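Local structure of nidogen (1NPE) at residues A[5-9]-A[247-252]; A[77-83]-A[95-100]; A[120-126]-A[138-142]; A[208-212]-A[223-228]. The protein is a basement-membrane glycoprotein whose six-bladed YWTD beta-propeller domain binds laminin and so probably helps tie the laminin network to other matrix components. All blocks are in the same frame, centred on the assembly; numbering follows the deposited sequence.

Interaction 1: A[5-9]-A[247-252]. With CD (cadmium ion), chain G.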
loop_
_atom_site.group_PDB
_atom_site.type_symbol
_atom_site.label_atom_id
_atom_site.label_comp_id
_atom_site.label_asym_id
_atom_site.label_seq_id
_atom_site.Cartn_x
_atom_site.Cartn_y
_atom_site.Cartn_z
ATOM N N LEU A 5 7.552 1.446 -16.470
ATOM C CA LEU A 5 6.656 0.356 -16.123
ATOM C C LEU A 5 5.761 0.772 -14.971
ATOM O O LEU A 5 6.240 1.333 -13.981
ATOM C CB LEU A 5 7.470 -0.874 -15.708
ATOM C CG LEU A 5 8.305 -1.573 -16.782
ATOM C CD1 LEU A 5 9.511 -2.245 -16.162
ATOM C CD2 LEU A 5 7.449 -2.577 -17.517
ATOM N N PHE A 6 4.458 0.545 -15.115
ATOM C CA PHE A 6 3.535 0.869 -14.036
ATOM C C PHE A 6 2.473 -0.202 -13.817
ATOM O O PHE A 6 2.172 -0.987 -14.712
ATOM C CB PHE A 6 2.930 2.273 -14.182
ATOM C CG PHE A 6 2.031 2.448 -15.373
ATOM C CD1 PHE A 6 2.515 3.027 -16.546
ATOM C CD2 PHE A 6 0.685 2.104 -15.299
ATOM C CE1 PHE A 6 1.672 3.271 -17.632
ATOM C CE2 PHE A 6 -0.170 2.343 -16.375
ATOM C CZ PHE A 6 0.328 2.932 -17.547
ATOM N N ALA A 7 1.925 -0.240 -12.608
ATOM C CA ALA A 7 0.930 -1.233 -12.246
ATOM C C ALA A 7 -0.520 -0.766 -12.244
ATOM O O ALA A 7 -0.824 0.389 -11.950
ATOM C CB ALA A 7 1.278 -1.830 -10.890
ATOM N N GLN A 8 -1.400 -1.700 -12.594
ATOM C CA GLN A 8 -2.848 -1.514 -12.610
ATOM C C GLN A 8 -3.417 -2.849 -12.160
ATOM O O GLN A 8 -2.682 -3.838 -12.064
ATOM C CB GLN A 8 -3.369 -1.190 -14.011
ATOM C CG GLN A 8 -3.414 0.291 -14.336
ATOM C CD GLN A 8 -3.928 0.577 -15.739
ATOM O OE1 GLN A 8 -3.534 -0.076 -16.701
ATOM N NE2 GLN A 8 -4.802 1.567 -15.859
ATOM N N THR A 9 -4.708 -2.872 -11.842
ATOM C CA THR A 9 -5.349 -4.104 -11.411
ATOM C C THR A 9 -5.326 -5.078 -12.576
ATOM O O THR A 9 -5.742 -4.741 -13.684
ATOM C CB THR A 9 -6.805 -3.858 -10.949
ATOM O OG1 THR A 9 -6.802 -3.038 -9.774
ATOM C CG2 THR A 9 -7.513 -5.163 -10.635
ATOM N N PRO A 247 -3.750 6.297 -19.555
ATOM C CA PRO A 247 -3.973 5.022 -20.245
ATOM C C PRO A 247 -5.466 4.937 -20.592
ATOM O O PRO A 247 -6.301 5.417 -19.829
ATOM C CB PRO A 247 -3.582 3.988 -19.191
ATOM C CG PRO A 247 -3.788 4.707 -17.889
ATOM C CD PRO A 247 -3.265 6.080 -18.183
ATOM N N HIS A 248 -5.796 4.371 -21.752
ATOM C CA HIS A 248 -7.194 4.266 -22.179
ATOM C C HIS A 248 -8.116 3.621 -21.141
ATOM O O HIS A 248 -9.232 4.092 -20.917
ATOM C CB HIS A 248 -7.300 3.550 -23.530
ATOM C CG HIS A 248 -6.795 4.366 -24.679
ATOM N ND1 HIS A 248 -7.384 5.553 -25.061
ATOM C CD2 HIS A 248 -5.717 4.206 -25.484
ATOM C CE1 HIS A 248 -6.685 6.092 -26.043
ATOM N NE2 HIS A 248 -5.669 5.294 -26.320
ATOM N N LYS A 249 -7.640 2.553 -20.512
ATOM C CA LYS A 249 -8.400 1.858 -19.478
ATOM C C LYS A 249 -8.117 2.623 -18.181
ATOM O O LYS A 249 -7.093 2.401 -17.529
ATOM C CB LYS A 249 -7.925 0.406 -19.371
ATOM C CG LYS A 249 -8.739 -0.445 -18.427
ATOM C CD LYS A 249 -9.582 -1.438 -19.171
ATOM C CE LYS A 249 -8.734 -2.476 -19.863
ATOM N NZ LYS A 249 -9.573 -3.495 -20.548
ATOM N N GLN A 250 -9.020 3.537 -17.832
ATOM C CA GLN A 250 -8.860 4.395 -16.657
ATOM C C GLN A 250 -9.046 3.771 -15.266
ATOM O O GLN A 250 -9.804 4.287 -14.443
ATOM C CB GLN A 250 -9.725 5.662 -16.817
ATOM C CG GLN A 250 -9.404 6.489 -18.084
ATOM C CD GLN A 250 -10.284 7.737 -18.257
ATOM O OE1 GLN A 250 -11.519 7.658 -18.239
ATOM N NE2 GLN A 250 -9.643 8.893 -18.453
ATOM N N THR A 251 -8.344 2.671 -14.998
ATOM C CA THR A 251 -8.423 2.026 -13.687
ATOM C C THR A 251 -7.303 2.572 -12.783
ATOM O O THR A 251 -6.407 3.276 -13.248
ATOM C CB THR A 251 -8.341 0.475 -13.783
ATOM O OG1 THR A 251 -7.046 0.079 -14.247
ATOM C CG2 THR A 251 -9.388 -0.060 -14.740
ATOM N N ARG A 252 -7.381 2.274 -11.491
ATOM C CA ARG A 252 -6.405 2.747 -10.507
ATOM C C ARG A 252 -4.952 2.356 -10.827
ATOM O O ARG A 252 -4.638 1.181 -11.006
ATOM C CB ARG A 252 -6.779 2.211 -9.126
ATOM C CG ARG A 252 -6.288 3.040 -7.955
ATOM C CD ARG A 252 -7.121 4.283 -7.800
ATOM N NE ARG A 252 -7.704 4.396 -6.468
ATOM C CZ ARG A 252 -8.518 5.379 -6.092
ATOM N NH1 ARG A 252 -8.845 6.341 -6.946
ATOM N NH2 ARG A 252 -9.008 5.401 -4.862
HETATM CD CD CD G . -9.788 6.468 -24.460
HETATM O O HOH W 1 -6.526 -0.592 -11.640
HETATM O O HOH W 2 -9.674 6.836 -21.717
#

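Interaction 2: A[77-83]-A[95-100]. With CD (cadmium ion), chain C.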
loop_
_atom_site.group_PDB
_atom_site.type_symbol
_atom_site.label_atom_id
_atom_site.label_comp_id
_atom_site.label_asym_id
_atom_site.label_seq_id
_atom_site.Cartn_x
_atom_site.Cartn_y
_atom_site.Cartn_z
ATOM N N ASP A 77 3.137 -16.687 4.726
ATOM C CA ASP A 77 3.324 -15.658 5.747
ATOM C C ASP A 77 3.472 -14.228 5.215
ATOM O O ASP A 77 4.392 -13.498 5.593
ATOM C CB ASP A 77 4.531 -16.042 6.616
ATOM C CG ASP A 77 4.638 -15.219 7.895
ATOM O OD1 ASP A 77 3.599 -14.870 8.500
ATOM O OD2 ASP A 77 5.780 -14.933 8.305
ATOM N N LEU A 78 2.558 -13.845 4.331
ATOM C CA LEU A 78 2.548 -12.512 3.743
ATOM C C LEU A 78 1.271 -11.794 4.116
ATOM O O LEU A 78 0.199 -12.404 4.139
ATOM C CB LEU A 78 2.618 -12.586 2.218
ATOM C CG LEU A 78 3.966 -12.557 1.505
ATOM C CD1 LEU A 78 3.708 -12.608 0.005
ATOM C CD2 LEU A 78 4.752 -11.302 1.879
ATOM N N GLY A 79 1.392 -10.495 4.382
ATOM C CA GLY A 79 0.240 -9.687 4.730
ATOM C C GLY A 79 -0.182 -8.840 3.540
ATOM O O GLY A 79 -0.905 -9.311 2.654
ATOM N N SER A 80 0.300 -7.600 3.507
ATOM C CA SER A 80 -0.009 -6.659 2.431
ATOM C C SER A 80 1.274 -6.009 1.880
ATOM O O SER A 80 1.618 -4.881 2.239
ATOM C CB SER A 80 -0.968 -5.579 2.943
ATOM O OG SER A 80 -1.421 -4.756 1.886
ATOM N N PRO A 81 1.992 -6.722 0.996
ATOM C CA PRO A 81 3.236 -6.202 0.399
ATOM C C PRO A 81 2.900 -5.078 -0.581
ATOM O O PRO A 81 2.177 -5.289 -1.550
ATOM C CB PRO A 81 3.834 -7.435 -0.284
ATOM C CG PRO A 81 2.617 -8.212 -0.697
ATOM C CD PRO A 81 1.671 -8.070 0.491
ATOM N N GLU A 82 3.411 -3.881 -0.318
ATOM C CA GLU A 82 3.085 -2.736 -1.156
ATOM C C GLU A 82 4.238 -1.958 -1.764
ATOM O O GLU A 82 4.018 -0.965 -2.457
ATOM C CB GLU A 82 2.201 -1.782 -0.370
ATOM C CG GLU A 82 0.855 -2.367 -0.015
ATOM C CD GLU A 82 0.081 -1.477 0.906
ATOM O OE1 GLU A 82 0.193 -0.242 0.785
ATOM O OE2 GLU A 82 -0.644 -2.013 1.757
ATOM N N GLY A 83 5.454 -2.392 -1.477
ATOM C CA GLY A 83 6.634 -1.737 -2.005
ATOM C C GLY A 83 7.735 -2.773 -2.035
ATOM O O GLY A 83 7.806 -3.623 -1.155
ATOM N N TRP A 95 11.104 -5.483 0.999
ATOM C CA TRP A 95 9.714 -5.096 0.790
ATOM C C TRP A 95 9.018 -4.637 2.058
ATOM O O TRP A 95 9.453 -4.944 3.170
ATOM C CB TRP A 95 8.908 -6.213 0.100
ATOM C CG TRP A 95 8.514 -7.368 0.979
ATOM C CD1 TRP A 95 7.355 -7.497 1.692
ATOM C CD2 TRP A 95 9.240 -8.585 1.170
ATOM N NE1 TRP A 95 7.308 -8.725 2.304
ATOM C CE2 TRP A 95 8.452 -9.415 2.000
ATOM C CE3 TRP A 95 10.475 -9.062 0.714
ATOM C CZ2 TRP A 95 8.858 -10.700 2.383
ATOM C CZ3 TRP A 95 10.881 -10.342 1.097
ATOM C CH2 TRP A 95 10.070 -11.144 1.923
ATOM N N THR A 96 7.958 -3.861 1.875
ATOM C CA THR A 96 7.167 -3.369 2.985
ATOM C C THR A 96 5.890 -4.191 3.064
ATOM O O THR A 96 5.374 -4.653 2.048
ATOM C CB THR A 96 6.778 -1.890 2.790
ATOM O OG1 THR A 96 6.074 -1.739 1.546
ATOM C CG2 THR A 96 8.025 -1.014 2.780
ATOM N N ASP A 97 5.397 -4.381 4.280
ATOM C CA ASP A 97 4.173 -5.123 4.522
ATOM C C ASP A 97 3.428 -4.303 5.561
ATOM O O ASP A 97 3.836 -4.242 6.718
ATOM C CB ASP A 97 4.492 -6.521 5.061
ATOM C CG ASP A 97 3.259 -7.391 5.203
ATOM O OD1 ASP A 97 2.190 -6.884 5.615
ATOM O OD2 ASP A 97 3.361 -8.597 4.912
ATOM N N SER A 98 2.340 -3.670 5.137
ATOM C CA SER A 98 1.543 -2.816 6.009
ATOM C C SER A 98 0.491 -3.533 6.856
ATOM O O SER A 98 -0.266 -2.890 7.592
ATOM C CB SER A 98 0.882 -1.716 5.181
ATOM O OG SER A 98 0.015 -2.288 4.222
ATOM N N GLN A 99 0.423 -4.855 6.724
ATOM C CA GLN A 99 -0.517 -5.673 7.492
ATOM C C GLN A 99 0.262 -6.317 8.640
ATOM O O GLN A 99 -0.077 -6.114 9.806
ATOM C CB GLN A 99 -1.152 -6.743 6.607
ATOM C CG GLN A 99 -2.282 -7.521 7.263
ATOM C CD GLN A 99 -2.937 -8.500 6.301
ATOM O OE1 GLN A 99 -3.498 -8.101 5.276
ATOM N NE2 GLN A 99 -2.851 -9.792 6.619
ATOM N N LEU A 100 1.309 -7.073 8.302
ATOM C CA LEU A 100 2.167 -7.722 9.299
ATOM C C LEU A 100 3.127 -6.717 9.946
ATOM O O LEU A 100 3.878 -7.058 10.858
ATOM C CB LEU A 100 2.971 -8.855 8.665
ATOM C CG LEU A 100 2.135 -10.031 8.169
ATOM C CD1 LEU A 100 3.058 -11.117 7.650
ATOM C CD2 LEU A 100 1.276 -10.556 9.311
HETATM CD CD CD C . -0.247 -1.955 9.788
HETATM O O HOH W 3 -1.939 -3.991 10.185
HETATM O O HOH W 4 -0.660 -1.092 12.074
HETATM O O HOH W 5 -2.127 -0.616 8.532
#

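Interaction 3: A[120-126]-A[138-142]. With CD (cadmium ion), chain C.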
loop_
_atom_site.group_PDB
_atom_site.type_symbol
_atom_site.label_atom_id
_atom_site.label_comp_id
_atom_site.label_asym_id
_atom_site.label_seq_id
_atom_site.Cartn_x
_atom_site.Cartn_y
_atom_site.Cartn_z
ATOM N N GLY A 120 7.700 -0.033 15.181
ATOM C CA GLY A 120 7.588 1.331 14.691
ATOM C C GLY A 120 7.045 1.433 13.265
ATOM O O GLY A 120 7.197 2.465 12.607
ATOM N N LEU A 121 6.458 0.349 12.768
ATOM C CA LEU A 121 5.892 0.330 11.421
ATOM C C LEU A 121 4.394 0.129 11.518
ATOM O O LEU A 121 3.932 -0.820 12.131
ATOM C CB LEU A 121 6.500 -0.795 10.581
ATOM C CG LEU A 121 8.004 -0.719 10.306
ATOM C CD1 LEU A 121 8.455 -1.987 9.606
ATOM C CD2 LEU A 121 8.338 0.513 9.472
ATOM N N VAL A 122 3.642 1.037 10.913
ATOM C CA VAL A 122 2.188 0.969 10.929
ATOM C C VAL A 122 1.660 0.867 9.498
ATOM O O VAL A 122 0.859 -0.008 9.187
ATOM C CB VAL A 122 1.596 2.203 11.653
ATOM C CG1 VAL A 122 0.060 2.250 11.510
ATOM C CG2 VAL A 122 1.988 2.159 13.133
ATOM N N ASN A 123 2.109 1.773 8.635
ATOM C CA ASN A 123 1.699 1.770 7.234
ATOM C C ASN A 123 2.888 1.978 6.287
ATOM O O ASN A 123 2.902 2.914 5.487
ATOM C CB ASN A 123 0.615 2.828 6.972
ATOM C CG ASN A 123 -0.805 2.301 7.207
ATOM O OD1 ASN A 123 -1.662 3.007 7.731
ATOM N ND2 ASN A 123 -1.058 1.070 6.796
ATOM N N PRO A 124 3.927 1.128 6.388
ATOM C CA PRO A 124 5.061 1.316 5.477
ATOM C C PRO A 124 4.546 1.074 4.065
ATOM O O PRO A 124 3.602 0.310 3.870
ATOM C CB PRO A 124 6.025 0.208 5.903
ATOM C CG PRO A 124 5.087 -0.886 6.338
ATOM C CD PRO A 124 4.110 -0.092 7.192
ATOM N N ARG A 125 5.148 1.728 3.084
ATOM C CA ARG A 125 4.702 1.546 1.716
ATOM C C ARG A 125 5.865 1.698 0.753
ATOM O O ARG A 125 6.422 0.702 0.306
ATOM C CB ARG A 125 3.546 2.514 1.398
ATOM C CG ARG A 125 3.102 2.540 -0.058
ATOM C CD ARG A 125 1.793 3.295 -0.214
ATOM N NE ARG A 125 0.646 2.463 0.129
ATOM C CZ ARG A 125 -0.582 2.918 0.362
ATOM N NH1 ARG A 125 -0.851 4.220 0.311
ATOM N NH2 ARG A 125 -1.565 2.050 0.562
ATOM N N GLY A 126 6.252 2.936 0.458
ATOM C CA GLY A 126 7.357 3.159 -0.453
ATOM C C GLY A 126 8.681 2.698 0.124
ATOM O O GLY A 126 8.928 2.837 1.319
ATOM N N TRP A 138 12.555 4.345 3.234
ATOM C CA TRP A 138 11.144 3.976 3.120
ATOM C C TRP A 138 10.205 5.008 3.707
ATOM O O TRP A 138 10.630 5.892 4.456
ATOM C CB TRP A 138 10.878 2.616 3.770
ATOM C CG TRP A 138 11.038 2.585 5.266
ATOM C CD1 TRP A 138 10.062 2.803 6.204
ATOM C CD2 TRP A 138 12.225 2.248 5.994
ATOM N NE1 TRP A 138 10.569 2.612 7.466
ATOM C CE2 TRP A 138 11.892 2.268 7.367
ATOM C CE3 TRP A 138 13.535 1.921 5.620
ATOM C CZ2 TRP A 138 12.827 1.970 8.372
ATOM C CZ3 TRP A 138 14.463 1.628 6.616
ATOM C CH2 TRP A 138 14.102 1.654 7.977
ATOM N N THR A 139 8.930 4.910 3.331
ATOM C CA THR A 139 7.908 5.813 3.850
ATOM C C THR A 139 6.936 5.002 4.693
ATOM O O THR A 139 6.797 3.790 4.509
ATOM C CB THR A 139 7.076 6.499 2.735
ATOM O OG1 THR A 139 6.193 5.546 2.132
ATOM C CG2 THR A 139 7.972 7.091 1.674
ATOM N N ASP A 140 6.304 5.672 5.644
ATOM C CA ASP A 140 5.302 5.053 6.500
ATOM C C ASP A 140 4.235 6.131 6.581
ATOM O O ASP A 140 4.430 7.158 7.224
ATOM C CB ASP A 140 5.867 4.734 7.892
ATOM C CG ASP A 140 4.870 3.978 8.785
ATOM O OD1 ASP A 140 3.644 4.121 8.612
ATOM O OD2 ASP A 140 5.315 3.246 9.688
ATOM N N TRP A 141 3.117 5.910 5.904
ATOM C CA TRP A 141 2.060 6.913 5.901
ATOM C C TRP A 141 1.163 6.963 7.131
ATOM O O TRP A 141 0.075 7.536 7.077
ATOM C CB TRP A 141 1.255 6.875 4.593
ATOM C CG TRP A 141 0.595 5.587 4.295
ATOM C CD1 TRP A 141 1.114 4.548 3.583
ATOM C CD2 TRP A 141 -0.745 5.218 4.631
ATOM N NE1 TRP A 141 0.177 3.554 3.444
ATOM C CE2 TRP A 141 -0.976 3.940 4.075
ATOM C CE3 TRP A 141 -1.779 5.846 5.342
ATOM C CZ2 TRP A 141 -2.203 3.271 4.207
ATOM C CZ3 TRP A 141 -3.006 5.180 5.478
ATOM C CH2 TRP A 141 -3.203 3.906 4.910
ATOM N N ASN A 142 1.651 6.386 8.232
ATOM C CA ASN A 142 0.990 6.374 9.554
ATOM C C ASN A 142 0.233 7.694 9.721
ATOM O O ASN A 142 0.849 8.746 9.873
ATOM C CB ASN A 142 2.092 6.275 10.630
ATOM C CG ASN A 142 1.556 6.168 12.067
ATOM O OD1 ASN A 142 2.256 5.666 12.945
ATOM N ND2 ASN A 142 0.348 6.655 12.313
HETATM CD CD CD C . -0.247 -1.955 9.788
HETATM O O HOH W 6 4.723 4.050 12.254
HETATM O O HOH W 7 0.915 0.934 3.151
HETATM O O HOH W 4 -0.660 -1.092 12.074
HETATM O O HOH W 5 -2.127 -0.616 8.532
HETATM O O HOH W 3 -1.939 -3.991 10.185
#

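Interaction 4: A[208-212]-A[223-228]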
loop_
_atom_site.group_PDB
_atom_site.type_symbol
_atom_site.label_atom_id
_atom_site.label_comp_id
_atom_site.label_asym_id
_atom_site.label_seq_id
_atom_site.Cartn_x
_atom_site.Cartn_y
_atom_site.Cartn_z
ATOM N N LEU A 208 0.371 18.520 -6.491
ATOM C CA LEU A 208 0.150 17.103 -6.780
ATOM C C LEU A 208 -1.185 16.655 -6.180
ATOM O O LEU A 208 -1.382 16.703 -4.966
ATOM C CB LEU A 208 1.315 16.235 -6.279
ATOM C CG LEU A 208 2.650 16.337 -7.038
ATOM C CD1 LEU A 208 3.312 17.693 -6.800
ATOM C CD2 LEU A 208 3.583 15.208 -6.599
ATOM N N GLN A 209 -2.099 16.231 -7.048
ATOM C CA GLN A 209 -3.442 15.814 -6.646
ATOM C C GLN A 209 -3.533 14.634 -5.671
ATOM O O GLN A 209 -3.988 14.799 -4.542
ATOM C CB GLN A 209 -4.291 15.557 -7.892
ATOM C CG GLN A 209 -4.299 16.728 -8.869
ATOM C CD GLN A 209 -5.663 17.385 -8.989
ATOM O OE1 GLN A 209 -6.084 18.142 -8.113
ATOM N NE2 GLN A 209 -6.360 17.099 -10.082
ATOM N N TYR A 210 -3.146 13.441 -6.109
ATOM C CA TYR A 210 -3.179 12.272 -5.237
ATOM C C TYR A 210 -2.164 11.248 -5.691
ATOM O O TYR A 210 -2.512 10.190 -6.218
ATOM C CB TYR A 210 -4.577 11.633 -5.164
ATOM C CG TYR A 210 -4.787 10.897 -3.853
ATOM C CD1 TYR A 210 -5.470 11.501 -2.796
ATOM C CD2 TYR A 210 -4.224 9.638 -3.636
ATOM C CE1 TYR A 210 -5.579 10.876 -1.555
ATOM C CE2 TYR A 210 -4.326 9.006 -2.399
ATOM C CZ TYR A 210 -4.999 9.632 -1.365
ATOM O OH TYR A 210 -5.064 9.035 -0.139
ATOM N N PRO A 211 -0.878 11.548 -5.468
ATOM C CA PRO A 211 0.243 10.686 -5.841
ATOM C C PRO A 211 0.246 9.391 -5.051
ATOM O O PRO A 211 -0.029 9.395 -3.852
ATOM C CB PRO A 211 1.466 11.511 -5.434
ATOM C CG PRO A 211 0.974 12.881 -5.246
ATOM C CD PRO A 211 -0.407 12.722 -4.721
ATOM N N PHE A 212 0.574 8.294 -5.725
ATOM C CA PHE A 212 0.673 7.003 -5.065
ATOM C C PHE A 212 2.109 6.479 -5.067
ATOM O O PHE A 212 2.604 6.011 -4.043
ATOM C CB PHE A 212 -0.230 5.952 -5.707
ATOM C CG PHE A 212 -0.068 4.598 -5.094
ATOM C CD1 PHE A 212 -0.711 4.286 -3.899
ATOM C CD2 PHE A 212 0.811 3.662 -5.649
ATOM C CE1 PHE A 212 -0.479 3.073 -3.260
ATOM C CE2 PHE A 212 1.046 2.451 -5.019
ATOM C CZ PHE A 212 0.402 2.155 -3.819
ATOM N N TYR A 223 5.368 10.064 -11.498
ATOM C CA TYR A 223 4.496 9.542 -10.460
ATOM C C TYR A 223 3.113 9.125 -10.956
ATOM O O TYR A 223 2.631 9.609 -11.982
ATOM C CB TYR A 223 4.379 10.532 -9.290
ATOM C CG TYR A 223 3.572 11.786 -9.545
ATOM C CD1 TYR A 223 2.204 11.827 -9.267
ATOM C CD2 TYR A 223 4.185 12.955 -9.998
ATOM C CE1 TYR A 223 1.466 13.004 -9.426
ATOM C CE2 TYR A 223 3.461 14.135 -10.164
ATOM C CZ TYR A 223 2.103 14.151 -9.872
ATOM O OH TYR A 223 1.391 15.318 -10.005
ATOM N N THR A 224 2.496 8.198 -10.226
ATOM C CA THR A 224 1.159 7.722 -10.554
ATOM C C THR A 224 0.185 8.479 -9.668
ATOM O O THR A 224 0.446 8.677 -8.476
ATOM C CB THR A 224 1.015 6.211 -10.314
ATOM O OG1 THR A 224 1.298 5.909 -8.941
ATOM C CG2 THR A 224 1.968 5.438 -11.232
ATOM N N ASP A 225 -0.934 8.898 -10.249
ATOM C CA ASP A 225 -1.928 9.671 -9.521
ATOM C C ASP A 225 -3.299 9.009 -9.553
ATOM O O ASP A 225 -3.793 8.620 -10.611
ATOM C CB ASP A 225 -1.987 11.091 -10.100
ATOM C CG ASP A 225 -2.796 12.051 -9.240
ATOM O OD1 ASP A 225 -4.032 11.980 -9.271
ATOM O OD2 ASP A 225 -2.199 12.904 -8.554
ATOM N N TRP A 226 -3.899 8.886 -8.374
ATOM C CA TRP A 226 -5.217 8.271 -8.196
ATOM C C TRP A 226 -6.396 9.179 -8.584
ATOM O O TRP A 226 -7.479 8.700 -8.929
ATOM C CB TRP A 226 -5.385 7.846 -6.736
ATOM C CG TRP A 226 -4.687 6.569 -6.370
ATOM C CD1 TRP A 226 -3.873 5.807 -7.165
ATOM C CD2 TRP A 226 -4.781 5.884 -5.119
ATOM N NE1 TRP A 226 -3.459 4.691 -6.483
ATOM C CE2 TRP A 226 -4.001 4.713 -5.226
ATOM C CE3 TRP A 226 -5.446 6.148 -3.914
ATOM C CZ2 TRP A 226 -3.871 3.806 -4.175
ATOM C CZ3 TRP A 226 -5.314 5.248 -2.870
ATOM C CH2 TRP A 226 -4.530 4.090 -3.008
ATOM N N LYS A 227 -6.197 10.485 -8.458
ATOM C CA LYS A 227 -7.229 11.458 -8.788
ATOM C C LYS A 227 -7.360 11.626 -10.302
ATOM O O LYS A 227 -8.457 11.520 -10.852
ATOM C CB LYS A 227 -6.890 12.798 -8.122
ATOM C CG LYS A 227 -7.664 14.013 -8.617
ATOM C CD LYS A 227 -9.096 14.047 -8.115
ATOM C CE LYS A 227 -9.789 15.326 -8.585
ATOM N NZ LYS A 227 -11.243 15.347 -8.256
ATOM N N THR A 228 -6.228 11.822 -10.973
ATOM C CA THR A 228 -6.202 12.038 -12.418
ATOM C C THR A 228 -6.096 10.773 -13.266
ATOM O O THR A 228 -6.256 10.831 -14.485
ATOM C CB THR A 228 -5.031 12.959 -12.814
ATOM O OG1 THR A 228 -3.791 12.288 -12.566
ATOM C CG2 THR A 228 -5.069 14.261 -12.019
HETATM O O HOH W 8 -1.264 15.389 -9.413
#

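Interaction 1: A[5-9]-A[247-252]
Gln8 reaches across to Lys249 with the only direct hydrogen bond between 5-9 and 247-252. Its chain is extended beyond CG (chi2 180°), long enough for NE2 to meet Lys249 O at 3.0 Å, bent at the hydrogen (135°). That carbonyl also accepts from Thr251 N across the inverse gamma turn centred on Gln250, so two donors grip it. A water forms a second polar bridge: it accepts from Thr9 N and from Thr251 OG1, and donates to Arg252 O at 2.7 Å. Apolar contact is slight, Phe6 CZ meeting Pro247 CB at the ring edge, 4.4 Å away. At the outer end His248 ND1 binds cadmium in the plane of its ring at 2.6 Å, with a water and a side chain of the partner protein's chain; Lys249 NZ hydrogen-bonds the backbone of that protein. Strand 2-8 is thus fastened to the loop leading into strand 256-259: the closure of a beta-propeller ring, the first and last strands sharing one blade.

Interaction 2: A[77-83]-A[95-100]
Asp97 faces the turn at Gly79 and Ser80 and binds both of their amides. OD2 takes Gly79 N at 2.8 Å through its syn lone pair; OD1 takes Ser80 N at 2.9 Å from above the carboxylate plane, in a nearly straight bond (173°). OD1 also accepts from Gln99 N, making an Asx turn, and from Leu100 N, so four backbone N-H groups hold the carboxylate. With CG anti to the backbone N (chi1 -174°), the group swings over the opposing turn. Glycine suits position 79 because its CA lies close to Asp97 OD1 and the Gln99 side chain, and proline suits 81 because its non-hydrogen-bonded pairing with Asp97 needs no N-H. Trp95, Thr96 and Asp97 are the last three residues of a YWTD-type motif of the propeller, here closing the hairpin of strands 81-87 and 92-97. Leu78 CD2 packs 3.7 Å from Trp95 NE1. Further out, Glu82 OE2 accepts from Ser98 OG at 2.6 Å and from Ser80 OG, which also bonds a basic side chain of the other protein. Ser98 O, one residue past the aspartate, binds cadmium at 2.4 Å, alongside Asp101 and Val122.

Interaction 3: A[120-126]-A[138-142]
Trp141 is sandwiched between Asn123 and Arg125, the tight part of the contact. Asn123 CB sits over the five-membered ring, 3.5 Å from its centroid, and the amide stacks beyond it over the six-membered ring, the planes only 6° apart. Over the opposite face comes the guanidinium, tilted 30° from the indole, with Arg125 CZ 3.2 Å from Trp141 NE1; a bend at chi3 (-81°) folds it there. A flat, broad indole suits a slot walled by two planar groups, and its N-H is satisfied by a water at 2.7 Å from NE1 that also donates to Pro124 O. Asp140, the YWTD aspartate, closes the hairpin of strands 124-130 and 135-140, the first two of a propeller blade: OD2 takes Val122 N at 3.0 Å, while Asn123 N and Asn142 N reach OD1 from opposite faces of the carboxylate. The other side is looser and wetter. Exposed Val122 brushes Asn142, Val122 O binds cadmium at 2.3 Å, and three waters join the ion. Arg125 forms a salt bridge with Glu82 and hydrogen-bonds Asn170 and the backbone of the other protein, so its charge over the indole is probably balanced by that glutamate.

Interaction 4: A[208-212]-A[223-228]
Phe212 and Tyr210 both lie to one side of the Trp226 indole plane, Phe212 near its NE1 and CZ2 atoms and Tyr210 near CE3, across the width of the ring system. Phe212 CB sits over the five-membered ring and CD1 comes within 3.2 Å of Trp226 CZ2, while Tyr210 CE2 lies 3.4 Å from Trp226 CE3. All three planes are nearly parallel (5° for Tyr210, 12° for Phe212), but the rings are slid apart and hardly overlap, so the cluster spreads as a broad shelf. Tyr210 OH hydrogen-bonds a polar side chain of the other protein. A second knob is Leu208, whose CD2 rests over the Tyr223 ring, 3.9 Å from its centroid; Pro211 CB adds a further bump beside Tyr223 CD1. Tyr223, Thr224 and Asp225 end a variant YWTD sequence in the hairpin of strands 211-217 and 220-225, with tyrosine where tryptophan is usual. Asp225 fills the hollow inside the turn: OD2 accepts Tyr210 N at 2.7 Å, and OD1 holds Thr228 N in an Asx motif. A water wedges between Asp225 OD2, Tyr223 OH and Gln209 N, a small polar plug at the tyrosine's edge. On the surface Gln209 folds back at chi2 (-113°), its CB and NE2 both lying against Lys227 CG.

How the interactions relate
Interactions 2, 3 and 4 recur at equivalent places, each joining the first two strands of a propeller blade, the YWTD aspartate binding backbone amides just before the first strand; interaction 1 joins the N-terminal strand to the loop before the last strand and relies on a glutamine and a water. Interactions 1, 2 and 4 are mostly buried, whereas 3 is partly open. Interactions 2 and 3 share one cadmium and its waters, and Arg125 ties their blades through Glu82. Arg125 also packs on Phe212, joining 3 to 4, and Arg252 on Trp226, joining 4 to 1. An indole between amide and guanidinium marks 3, three aromatic rings 4, polar networks 1 and 2. All four reach the other protein.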